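Local coordinates for probable aminotransferase (Pseudomonas aeruginosa, PDB 5YKR), which belongs to the class-III aminotransferases, a family of enzymes that depend on pyridoxal phosphate, the cofactor carried covalently by this chain, at residues 376-381 / 389-394. Sequence-based numbering, arbitrary orientation.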
ATOM      1  N   PRO A 376       2.225 -26.281 -30.493  1.00 19.19           N
ATOM      2  CA  PRO A 376       1.842 -25.001 -31.076  1.00 20.01           C
ATOM      3  C   PRO A 376       1.931 -23.890 -30.035  1.00 19.08           C
ATOM      4  O   PRO A 376       0.968 -23.165 -29.775  1.00 20.68           O
ATOM      5  CB  PRO A 376       0.379 -25.265 -31.499  1.00 18.91           C
ATOM      6  CG  PRO A 376      -0.139 -26.223 -30.467  1.00 20.65           C
ATOM      7  CD  PRO A 376       1.033 -27.102 -30.154  1.00 21.13           C
ATOM      8  N   TRP A 377       3.109 -23.777 -29.431  1.00 16.86           N
ATOM      9  CA  TRP A 377       3.379 -22.842 -28.339  1.00 16.25           C
ATOM     10  C   TRP A 377       4.643 -22.049 -28.712  1.00 16.92           C
ATOM     11  O   TRP A 377       5.387 -22.420 -29.629  1.00 19.35           O
ATOM     12  CB  TRP A 377       3.701 -23.591 -27.045  1.00 15.91           C
ATOM     13  CG  TRP A 377       2.655 -24.505 -26.444  1.00 16.42           C
ATOM     14  CD1 TRP A 377       1.473 -24.903 -26.997  1.00 17.18           C
ATOM     15  CD2 TRP A 377       2.731 -25.161 -25.182  1.00 16.30           C
ATOM     16  NE1 TRP A 377       0.807 -25.730 -26.144  1.00 18.64           N
ATOM     17  CE2 TRP A 377       1.565 -25.914 -25.021  1.00 17.99           C
ATOM     18  CE3 TRP A 377       3.662 -25.143 -24.133  1.00 17.69           C
ATOM     19  CZ2 TRP A 377       1.309 -26.647 -23.874  1.00 19.31           C
ATOM     20  CZ3 TRP A 377       3.402 -25.862 -23.010  1.00 19.27           C
ATOM     21  CH2 TRP A 377       2.235 -26.622 -22.890  1.00 21.43           C
ATOM     22  N   HIS A 378       4.901 -20.957 -27.972  1.00 17.02           N
ATOM     23  CA  HIS A 378       6.162 -20.226 -28.182  1.00 15.92           C
ATOM     24  C   HIS A 378       6.632 -19.682 -26.847  1.00 15.47           C
ATOM     25  O   HIS A 378       5.848 -19.601 -25.898  1.00 15.20           O
ATOM     26  CB  HIS A 378       6.052 -19.084 -29.210  1.00 16.55           C
ATOM     27  CG  HIS A 378       5.232 -17.935 -28.741  1.00 16.40           C
ATOM     28  ND1 HIS A 378       3.857 -17.952 -28.736  1.00 16.91           N
ATOM     29  CD2 HIS A 378       5.612 -16.775 -28.166  1.00 17.40           C
ATOM     30  CE1 HIS A 378       3.425 -16.829 -28.170  1.00 16.55           C
ATOM     31  NE2 HIS A 378       4.474 -16.088 -27.836  1.00 15.57           N
ATOM     32  N   VAL A 379       7.894 -19.299 -26.823  1.00 15.08           N
ATOM     33  CA  VAL A 379       8.510 -18.705 -25.656  1.00 15.20           C
ATOM     34  C   VAL A 379       9.163 -17.389 -26.002  1.00 13.61           C
ATOM     35  O   VAL A 379       9.739 -17.224 -27.078  1.00 16.71           O
ATOM     36  CB  VAL A 379       9.500 -19.701 -24.968  1.00 15.73           C
ATOM     37  CG1 VAL A 379      10.746 -20.045 -25.822  1.00 16.71           C
ATOM     38  CG2 VAL A 379       9.970 -19.196 -23.617  1.00 16.91           C
ATOM     39  N   THR A 380       9.080 -16.459 -25.025  1.00 13.52           N
ATOM     40  CA  THR A 380       9.612 -15.100 -25.135  1.00 13.43           C
ATOM     41  C   THR A 380      10.459 -14.756 -23.910  1.00 13.60           C
ATOM     42  O   THR A 380      10.169 -15.213 -22.825  1.00 13.48           O
ATOM     43  CB  THR A 380       8.453 -14.094 -25.263  1.00 14.04           C
ATOM     44  OG1 THR A 380       7.691 -14.433 -26.435  1.00 15.05           O
ATOM     45  CG2 THR A 380       8.924 -12.665 -25.394  1.00 16.31           C
ATOM     46  N   ARG A 381      11.500 -13.938 -24.095  1.00 15.10           N
ATOM     47  CA  ARG A 381      12.352 -13.475 -22.984  1.00 13.83           C
ATOM     48  C   ARG A 381      12.496 -11.954 -23.051  1.00 14.94           C
ATOM     49  O   ARG A 381      12.677 -11.357 -24.126  1.00 15.76           O
ATOM     50  CB  ARG A 381      13.729 -14.146 -23.041  1.00 13.88           C
ATOM     51  CG  ARG A 381      14.682 -13.650 -21.947  1.00 14.26           C
ATOM     52  CD  ARG A 381      15.953 -14.452 -21.876  1.00 14.93           C
ATOM     53  NE  ARG A 381      16.823 -14.173 -23.014  1.00 15.67           N
ATOM     54  CZ  ARG A 381      17.722 -13.205 -23.062  1.00 15.10           C
ATOM     55  NH1 ARG A 381      17.892 -12.358 -22.026  1.00 16.59           N
ATOM     56  NH2 ARG A 381      18.484 -13.083 -24.152  1.00 19.03           N
ATOM     57  N   LEU A 389       3.612 -19.202 -23.985  1.00 16.21           N
ATOM     58  CA  LEU A 389       2.186 -19.018 -24.225  1.00 16.23           C
ATOM     59  C   LEU A 389       1.755 -20.128 -25.166  1.00 16.83           C
ATOM     60  O   LEU A 389       2.530 -20.558 -26.049  1.00 18.52           O
ATOM     61  CB  LEU A 389       1.927 -17.667 -24.916  1.00 19.89           C
ATOM     62  CG  LEU A 389       1.468 -16.433 -24.165  1.00 20.43           C
ATOM     63  CD1 LEU A 389       1.415 -15.249 -25.112  1.00 20.36           C
ATOM     64  CD2 LEU A 389       0.154 -16.659 -23.388  1.00 19.13           C
ATOM     65  N   PHE A 390       0.488 -20.549 -25.035  1.00 16.11           N
ATOM     66  CA  PHE A 390      -0.009 -21.706 -25.802  1.00 15.93           C
ATOM     67  C   PHE A 390      -0.583 -21.271 -27.161  1.00 17.10           C
ATOM     68  O   PHE A 390      -1.736 -21.555 -27.488  1.00 19.38           O
ATOM     69  CB  PHE A 390      -1.049 -22.497 -25.004  1.00 16.78           C
ATOM     70  CG  PHE A 390      -0.676 -22.803 -23.573  1.00 17.16           C
ATOM     71  CD1 PHE A 390       0.635 -23.117 -23.202  1.00 17.77           C
ATOM     72  CD2 PHE A 390      -1.648 -22.813 -22.596  1.00 20.36           C
ATOM     73  CE1 PHE A 390       0.945 -23.396 -21.877  1.00 22.03           C
ATOM     74  CE2 PHE A 390      -1.359 -23.119 -21.273  1.00 21.19           C
ATOM     75  CZ  PHE A 390      -0.055 -23.395 -20.916  1.00 21.64           C
ATOM     76  N   MET A 391       0.246 -20.591 -27.944  1.00 16.73           N
ATOM     77  CA  MET A 391      -0.085 -20.263 -29.321  1.00 18.89           C
ATOM     78  C   MET A 391       1.215 -20.251 -30.146  1.00 17.25           C
ATOM     79  O   MET A 391       2.335 -20.097 -29.614  1.00 18.60           O
ATOM     80  CB  MET A 391      -0.805 -18.906 -29.384  1.00 18.53           C
ATOM     81  CG  MET A 391      -0.011 -17.719 -28.828  1.00 17.48           C
ATOM     82  SD  MET A 391      -0.907 -16.175 -28.659  1.00 18.16           S
ATOM     83  CE  MET A 391      -1.129 -15.723 -30.393  1.00 20.16           C
ATOM     84  N   THR A 392       1.064 -20.446 -31.445  1.00 20.10           N
ATOM     85  CA  THR A 392       2.243 -20.658 -32.288  1.00 22.13           C
ATOM     86  C   THR A 392       3.187 -19.439 -32.417  1.00 19.50           C
ATOM     87  O   THR A 392       4.400 -19.587 -32.484  1.00 24.90           O
ATOM     88  CB  THR A 392       1.809 -21.143 -33.688  1.00 23.43           C
ATOM     89  OG1 THR A 392       1.233 -22.428 -33.522  1.00 28.83           O
ATOM     90  CG2 THR A 392       2.953 -21.285 -34.586  1.00 27.82           C
ATOM     91  N   HIS A 393       2.602 -18.256 -32.454  1.00 23.57           N
ATOM     92  CA  HIS A 393       3.316 -17.036 -32.787  1.00 26.75           C
ATOM     93  C   HIS A 393       3.120 -16.025 -31.646  1.00 21.82           C
ATOM     94  O   HIS A 393       2.150 -16.095 -30.924  1.00 19.93           O
ATOM     95  CB  HIS A 393       2.769 -16.440 -34.085  1.00 31.63           C
ATOM     96  CG  HIS A 393       2.866 -17.360 -35.279  1.00 40.42           C
ATOM     97  ND1 HIS A 393       4.062 -17.656 -35.901  1.00 46.86           N
ATOM     98  CD2 HIS A 393       1.910 -18.026 -35.963  1.00 46.37           C
ATOM     99  CE1 HIS A 393       3.841 -18.476 -36.915  1.00 48.18           C
ATOM    100  NE2 HIS A 393       2.538 -18.705 -36.983  1.00 50.05           N
ATOM    101  N   ALA A 394       4.049 -15.089 -31.505  1.00 19.60           N
ATOM    102  CA  ALA A 394       3.882 -14.036 -30.541  1.00 18.91           C
ATOM    103  C   ALA A 394       2.543 -13.310 -30.774  1.00 18.50           C
ATOM    104  O   ALA A 394       2.198 -12.977 -31.911  1.00 19.46           O
ATOM    105  CB  ALA A 394       5.029 -13.044 -30.641  1.00 19.42           C
TER
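His378 reaches from its strand into the bend that follows Leu389, and one nearly straight hydrogen bond holds the ring there. Its ND1 donates to Met391 O over 2.8 Å, at 174°. The acceptor lies in the plane of the imidazole, while the donor stands above the carbonyl plane of Met391. A chi1 of 69° tucks CG between the two backbone branches at CA and so brings ND1 across to segment 389-394. Ala394 CA then rests over one face, 3.8 Å from the ring centroid in a CH-pi contact, and Leu389 CB and Met391 CG both approach CE1. A flat ring with a donor on its rim suits this place, since it can bond at its edge and pack by its face at once.

At the backbone level, His378 and Leu389 form an antiparallel hydrogen-bonded pair, His378 N giving to Leu389 O at 3.1 Å and Leu389 N to His378 O at 3.0 Å. Phe390 then centres an inverse gamma turn that takes the chain out of the hairpin of strands 378-382 and 385-389.

Trp377 and Phe390 run alongside each other in the same direction, their planes meeting obliquely at 41°. Phe390 CD1 comes over the indole, 3.5 Å from Trp377 CE2, and Phe390 CA sits over the five-membered ring. Trp377 meets Leu370 and Leu413, and Phe390 meets Ile409. Two large flat side chains suit this buried corner: they pack closely while indole NE1 still finds an acceptor in Phe5 O.

The contact thus divides its chemistry: buried aromatic packing joins the hairpin end to helices 349-372 and 407-418, while imidazole bonding to Met391 O fixes the departing loop. Donation from ND1 requires a proton there, which would favour NE2 as the acceptor in a neutral ring.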